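Local structure of ORF99 (Acidianus Filamentous Virus 1, 3DF6) at residues G43-S48 / D59-D64; N68-L73 / V93-R98. The protein is of unknown function, but withstands heat and acid and belongs to the DUF1374 family, probably related to the anti-CRISPR protein AcrID1. The protein carries 2 engineered substitutions. All blocks are in the same frame, centred on the assembly; numbering follows the deposited sequence. Where two conformers were deposited one is given.

Overall arrangement
After helix 3-18 and strand 25-34, the chain runs through helix 35-42 into 43-48. Contact 1 joins this segment to 59-64 and closes the hairpin of strands 47-53 and 56-64. The next hairpin, of strands 69-80 and 84-96, is closed at its open end by contact 2, where 68-73 meets 93-98. The contacts follow one another in series, neither enclosing nor crossing the other. Their centres lie about 11 Å apart, and strands 56-64 and 69-80 are sheet neighbours: Y61 N and Y63 N probably hydrogen-bond to L73 O and K71 O. Together with this pairing, the contacts join four strands of the five-stranded antiparallel sheet, from edge strand 47-53 inward to 84-96.

Contact 1 of 2, residues G43-S48 / D59-D64; sequences GKPDSS and DEYSYD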
loop_
_atom_site.group_PDB
_atom_site.type_symbol
_atom_site.label_atom_id
_atom_site.label_comp_id
_atom_site.label_asym_id
_atom_site.label_seq_id
_atom_site.Cartn_x
_atom_site.Cartn_y
_atom_site.Cartn_z
ATOM N N GLY C 43 14.078 8.095 -4.974
ATOM C CA GLY C 43 15.413 7.973 -4.395
ATOM C C GLY C 43 16.486 7.795 -5.449
ATOM O O GLY C 43 16.441 8.421 -6.509
ATOM N N LYS C 44 17.450 6.922 -5.162
ATOM C CA LYS C 44 18.565 6.690 -6.064
ATOM C C LYS C 44 18.565 5.232 -6.533
ATOM O O LYS C 44 19.288 4.411 -5.977
ATOM C CB LYS C 44 19.882 6.976 -5.345
ATOM C CG LYS C 44 19.989 8.354 -4.691
ATOM C CD LYS C 44 20.145 9.453 -5.716
ATOM C CE LYS C 44 20.326 10.812 -5.008
ATOM N NZ LYS C 44 20.964 11.786 -5.912
ATOM N N PRO C 45 17.755 4.895 -7.554
ATOM C CA PRO C 45 17.711 3.487 -7.946
ATOM C C PRO C 45 19.037 3.056 -8.566
ATOM O O PRO C 45 19.781 3.884 -9.115
ATOM C CB PRO C 45 16.601 3.436 -8.993
ATOM C CG PRO C 45 15.969 4.781 -9.006
ATOM C CD PRO C 45 16.893 5.744 -8.392
ATOM N N ASP C 46 19.341 1.776 -8.497
ATOM C CA ASP C 46 20.523 1.259 -9.191
ATOM C C ASP C 46 20.328 1.081 -10.682
ATOM O O ASP C 46 21.299 1.006 -11.434
ATOM C CB ASP C 46 20.958 -0.037 -8.549
ATOM C CG ASP C 46 21.314 0.166 -7.100
ATOM O OD1 ASP C 46 22.167 1.046 -6.820
ATOM O OD2 ASP C 46 20.709 -0.500 -6.255
ATOM N N SER C 47 19.068 0.999 -11.088
ATOM C CA SER C 47 18.674 0.850 -12.498
ATOM C C SER C 47 17.301 1.450 -12.707
ATOM O O SER C 47 16.501 1.488 -11.763
ATOM C CB SER C 47 18.574 -0.632 -12.866
ATOM O OG SER C 47 19.829 -1.172 -13.208
ATOM N N SER C 48 16.998 1.833 -13.944
ATOM C CA SER C 48 15.681 2.307 -14.286
ATOM C C SER C 48 15.372 2.015 -15.732
ATOM O O SER C 48 16.277 1.884 -16.560
ATOM C CB SER C 48 15.562 3.829 -14.034
ATOM O OG SER C 48 16.245 4.557 -15.051
ATOM N N ASP C 59 7.453 3.809 -15.147
ATOM C CA ASP C 59 8.866 3.607 -14.879
ATOM C C ASP C 59 9.073 2.443 -13.925
ATOM O O ASP C 59 8.296 2.238 -12.997
ATOM C CB ASP C 59 9.507 4.850 -14.277
ATOM C CG ASP C 59 9.568 6.020 -15.243
ATOM O OD1 ASP C 59 9.082 5.930 -16.401
ATOM O OD2 ASP C 59 10.094 7.058 -14.813
ATOM N N GLU C 60 10.143 1.705 -14.162
ATOM C CA GLU C 60 10.523 0.593 -13.323
ATOM C C GLU C 60 11.888 0.920 -12.730
ATOM O O GLU C 60 12.847 1.099 -13.466
ATOM C CB GLU C 60 10.603 -0.662 -14.174
ATOM C CG GLU C 60 11.042 -1.897 -13.421
ATOM C CD GLU C 60 11.238 -3.071 -14.379
ATOM O OE1 GLU C 60 10.650 -3.047 -15.489
ATOM O OE2 GLU C 60 11.983 -4.001 -14.035
ATOM N N TYR C 61 11.951 1.022 -11.412
ATOM C CA TYR C 61 13.186 1.352 -10.704
ATOM C C TYR C 61 13.629 0.153 -9.892
ATOM O O TYR C 61 12.844 -0.404 -9.143
ATOM C CB TYR C 61 12.957 2.526 -9.773
ATOM C CG TYR C 61 12.406 3.750 -10.480
ATOM C CD1 TYR C 61 13.225 4.534 -11.302
ATOM C CD2 TYR C 61 11.079 4.116 -10.329
ATOM C CE1 TYR C 61 12.710 5.682 -11.966
ATOM C CE2 TYR C 61 10.559 5.252 -10.967
ATOM C CZ TYR C 61 11.373 6.020 -11.778
ATOM O OH TYR C 61 10.848 7.135 -12.393
ATOM N N SER C 62 14.896 -0.226 -10.034
ATOM C CA SER C 62 15.446 -1.393 -9.348
ATOM C C SER C 62 16.452 -0.939 -8.271
ATOM O O SER C 62 17.233 0.000 -8.498
ATOM C CB SER C 62 16.101 -2.330 -10.384
ATOM O OG SER C 62 15.111 -2.760 -11.327
ATOM N N TYR C 63 16.416 -1.599 -7.105
ATOM C CA TYR C 63 17.273 -1.254 -5.971
ATOM C C TYR C 63 17.922 -2.546 -5.479
ATOM O O TYR C 63 17.202 -3.512 -5.169
ATOM C CB TYR C 63 16.455 -0.606 -4.818
ATOM C CG TYR C 63 15.561 0.563 -5.246
ATOM C CD1 TYR C 63 15.950 1.887 -4.997
ATOM C CD2 TYR C 63 14.353 0.345 -5.912
ATOM C CE1 TYR C 63 15.148 2.961 -5.388
ATOM C CE2 TYR C 63 13.544 1.413 -6.307
ATOM C CZ TYR C 63 13.959 2.717 -6.039
ATOM O OH TYR C 63 13.165 3.777 -6.420
ATOM N N ASP C 64 19.256 -2.575 -5.419
ATOM C CA ASP C 64 19.973 -3.748 -4.898
ATOM C C ASP C 64 19.638 -3.857 -3.407
ATOM O O ASP C 64 19.858 -2.921 -2.663
ATOM C CB ASP C 64 21.489 -3.585 -5.048
ATOM C CG ASP C 64 21.927 -3.332 -6.479
ATOM O OD1 ASP C 64 21.246 -3.809 -7.424
ATOM O OD2 ASP C 64 22.982 -2.654 -6.645
HETATM O O HOH W 1 23.597 0.050 -4.984
#
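D46 and D64 each turn CG anti to their own carbonyl carbon (chi1 -60° and -57°), and this brings their carboxylates face to face, stacked with planes 14° apart. D46 OD2 thereby reaches the backbone of D64 and accepts an almost straight hydrogen bond from D64 N at 2.7 Å. The stacking has a cost, since D46 OD2 and D64 OD2, both acceptors, stand only 3.2 Å apart. A water that donates to D46 OD1 and D64 OD2 spans the pair, and the mutual repulsion may favour a proton on one of the two acids.

P45 packs against two tyrosines. Its CB lies over one face of the Y63 ring, offset toward the rim, in a CH-pi contact 4.2 Å from the ring centroid. Its CG rests 3.6 Å from Y61 CD1, the proline running alongside the Y61 side chain. S48 CB also meets the Y61 ring, 3.7 Å from CD1. Y63 OH is hydrogen-bonded to I42 O, and Y61 packs on F38 and I42, so both rings are shared with helix 35-42.

The backbones pair unevenly. S62 O takes two donors, D46 N at 2.8 Å and, more weakly, S47 N at 3.3 Å. In return S62 N gives S47 O a nearly straight bond of 2.9 Å. On one side of this pair the CB atoms of S47 and S62 touch; one step on, S48 and Y61 form a non-hydrogen-bonded pair, with S48 CA directed at E60 O.

With D46 and S47 both set against S62, the arrangement is a classic beta bulge, placed where the chain leaving helix 35-42 enters the antiparallel hairpin of strands 47-53 and 56-64.

Contact 2 of 2, residues N68-L73 / V93-R98; sequences NAMKKL and VNDWVR. Engineered in segment 68-73: M70 (natural residue Ile). With CA (calcium ion), chain H.
N68 and W96 meet through the face of the indole. N68 CB sits over the centre of the six-membered ring, 3.4 Å from its centroid, as a CH-pi contact, while its amide extends past the CZ2 rim, OD1 side nearest, its plane stacked 25° from the indole's.

The same amide makes two polar contacts. With CG anti to the carbonyl carbon (chi1 -66°), N68 ND2 donates to V97 O at 2.9 Å, while N68 OD1 binds a calcium ion at 2.4 Å. Four waters are its other observed ligands. N68 thus ties the V97 backbone to the ion.

Backbone bonds form a regular antiparallel ladder: M70 pairs with D95 and K72 with V93, each through two hydrogen bonds, and V97 N adds a bond of 2.7 Å to N68 O.

Charged and amide groups bridge the strands on both faces. K72, extended beyond CG, sends NZ to D95 OD2 in a 3.0 Å salt bridge, approaching from the anti side and out of the carboxylate plane. Across the sheet K71, bent at chi2 (-83°), puts NZ on a lone pair of N94 OD1 at 2.8 Å; this ammonium is also in a salt bridge with D20. A water links N94 OD1 to M70 O.

The apolar contact involves the engineered selenomethionine M70, whose CE presses on V97 CG2 at a tight 3.5 Å.

On one flank strand 69-80 pairs with strand 56-64, S62 touching M70 and K72; helix 3-18 packs against K71 and L73, and E24, before strand 25-34, accepts a hydrogen bond from N94 N.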
loop_
_atom_site.group_PDB
_atom_site.type_symbol
_atom_site.label_atom_id
_atom_site.label_comp_id
_atom_site.label_asym_id
_atom_site.label_seq_id
_atom_site.Cartn_x
_atom_site.Cartn_y
_atom_site.Cartn_z
ATOM N N ASN C 68 21.204 -11.591 -3.132
ATOM C CA ASN C 68 20.471 -11.963 -4.352
ATOM C C ASN C 68 19.119 -11.248 -4.463
ATOM O O ASN C 68 18.388 -11.417 -5.427
ATOM C CB ASN C 68 20.245 -13.478 -4.457
ATOM C CG ASN C 68 21.524 -14.261 -4.623
ATOM O OD1 ASN C 68 21.848 -15.074 -3.774
ATOM N ND2 ASN C 68 22.239 -14.041 -5.721
ATOM N N ALA C 69 18.791 -10.429 -3.486
ATOM C CA ALA C 69 17.481 -9.812 -3.438
ATOM C C ALA C 69 17.537 -8.461 -4.132
ATOM O O ALA C 69 18.489 -7.702 -3.975
ATOM C CB ALA C 69 17.023 -9.669 -2.007
HETATM N N MSE C 70 16.523 -8.197 -4.930
HETATM C CA MSE C 70 16.339 -6.912 -5.561
HETATM C C MSE C 70 14.934 -6.398 -5.255
HETATM O O MSE C 70 13.985 -7.165 -5.211
HETATM C CB MSE C 70 16.550 -7.073 -7.059
HETATM C CG MSE C 70 15.801 -6.098 -7.862
HETATM SE SE MSE C 70 16.552 -6.034 -9.593
HETATM C CE MSE C 70 15.366 -7.219 -10.539
ATOM N N LYS C 71 14.810 -5.103 -5.008
ATOM C CA LYS C 71 13.502 -4.474 -4.838
ATOM C C LYS C 71 13.201 -3.735 -6.125
ATOM O O LYS C 71 14.076 -3.031 -6.649
ATOM C CB LYS C 71 13.491 -3.486 -3.662
ATOM C CG LYS C 71 13.548 -4.066 -2.237
ATOM C CD LYS C 71 12.182 -4.495 -1.750
ATOM C CE LYS C 71 12.240 -5.183 -0.377
ATOM N NZ LYS C 71 10.851 -5.607 -0.057
ATOM N N LYS C 72 11.993 -3.918 -6.653
ATOM C CA LYS C 72 11.578 -3.192 -7.856
ATOM C C LYS C 72 10.349 -2.347 -7.575
ATOM O O LYS C 72 9.380 -2.818 -6.961
ATOM C CB LYS C 72 11.286 -4.127 -9.020
ATOM C CG LYS C 72 12.537 -4.900 -9.535
ATOM C CD LYS C 72 12.125 -5.736 -10.768
ATOM C CE LYS C 72 13.305 -6.436 -11.410
ATOM N NZ LYS C 72 12.911 -7.522 -12.415
ATOM N N LEU C 73 10.412 -1.106 -8.040
ATOM C CA LEU C 73 9.341 -0.130 -7.867
ATOM C C LEU C 73 8.806 0.322 -9.221
ATOM O O LEU C 73 9.555 0.801 -10.071
ATOM C CB LEU C 73 9.876 1.086 -7.094
ATOM C CG LEU C 73 8.813 2.103 -6.667
ATOM C CD1 LEU C 73 8.006 1.523 -5.447
ATOM C CD2 LEU C 73 9.428 3.457 -6.370
ATOM N N VAL C 93 7.688 -4.766 -5.808
ATOM C CA VAL C 93 7.823 -6.200 -6.041
ATOM C C VAL C 93 9.216 -6.646 -5.567
ATOM O O VAL C 93 10.180 -5.893 -5.679
ATOM C CB VAL C 93 7.606 -6.446 -7.583
ATOM C CG1 VAL C 93 8.276 -7.669 -8.095
ATOM C CG2 VAL C 93 6.110 -6.482 -7.909
ATOM N N ASN C 94 9.332 -7.867 -5.066
ATOM C CA ASN C 94 10.636 -8.442 -4.748
ATOM C C ASN C 94 11.070 -9.299 -5.900
ATOM O O ASN C 94 10.221 -9.846 -6.575
ATOM C CB ASN C 94 10.514 -9.365 -3.554
ATOM C CG ASN C 94 10.310 -8.617 -2.296
ATOM O OD1 ASN C 94 10.876 -7.546 -2.114
ATOM N ND2 ASN C 94 9.503 -9.164 -1.416
ATOM N N ASP C 95 12.375 -9.436 -6.112
ATOM C CA ASP C 95 12.874 -10.344 -7.131
ATOM C C ASP C 95 14.204 -10.929 -6.655
ATOM O O ASP C 95 15.022 -10.230 -6.036
ATOM C CB ASP C 95 13.071 -9.572 -8.436
ATOM C CG ASP C 95 13.265 -10.478 -9.675
ATOM O OD1 ASP C 95 13.043 -11.714 -9.622
ATOM O OD2 ASP C 95 13.647 -9.921 -10.734
ATOM N N TRP C 96 14.402 -12.213 -6.941
ATOM C CA TRP C 96 15.681 -12.870 -6.741
ATOM C C TRP C 96 16.471 -12.703 -8.015
ATOM O O TRP C 96 15.978 -12.979 -9.118
ATOM C CB TRP C 96 15.503 -14.363 -6.468
ATOM C CG TRP C 96 16.799 -15.126 -6.314
ATOM C CD1 TRP C 96 17.641 -15.556 -7.314
ATOM C CD2 TRP C 96 17.380 -15.571 -5.090
ATOM N NE1 TRP C 96 18.708 -16.234 -6.781
ATOM C CE2 TRP C 96 18.577 -16.257 -5.416
ATOM C CE3 TRP C 96 17.011 -15.450 -3.739
ATOM C CZ2 TRP C 96 19.400 -16.834 -4.444
ATOM C CZ3 TRP C 96 17.845 -16.019 -2.771
ATOM C CH2 TRP C 96 19.023 -16.697 -3.136
ATOM N N VAL C 97 17.719 -12.293 -7.861
ATOM C CA VAL C 97 18.551 -11.994 -8.995
ATOM C C VAL C 97 19.929 -12.641 -8.784
ATOM O O VAL C 97 20.345 -12.890 -7.640
ATOM C CB VAL C 97 18.610 -10.462 -9.215
ATOM C CG1 VAL C 97 19.346 -10.119 -10.479
ATOM C CG2 VAL C 97 17.207 -9.922 -9.342
ATOM N N ARG C 98 20.609 -12.946 -9.886
ATOM C CA ARG C 98 21.958 -13.477 -9.814
ATOM C C ARG C 98 22.885 -12.351 -9.321
ATOM O O ARG C 98 22.796 -11.217 -9.813
ATOM C CB ARG C 98 22.391 -13.939 -11.196
ATOM C CG ARG C 98 23.800 -14.437 -11.257
ATOM C CD ARG C 98 24.055 -15.207 -12.519
ATOM N NE ARG C 98 25.296 -15.958 -12.445
ATOM C CZ ARG C 98 25.658 -16.904 -13.305
ATOM N NH1 ARG C 98 24.878 -17.222 -14.325
ATOM N NH2 ARG C 98 26.804 -17.520 -13.156
HETATM CA CA CA H . 23.930 -16.067 -3.223
HETATM O O HOH W 2 13.552 -8.216 -2.407
HETATM O O HOH W 3 25.503 -15.207 -4.988
HETATM O O HOH W 4 25.716 -17.563 -2.982
HETATM O O HOH W 5 25.091 -14.291 -1.684
HETATM O O HOH W 6 22.572 -16.188 -1.404
#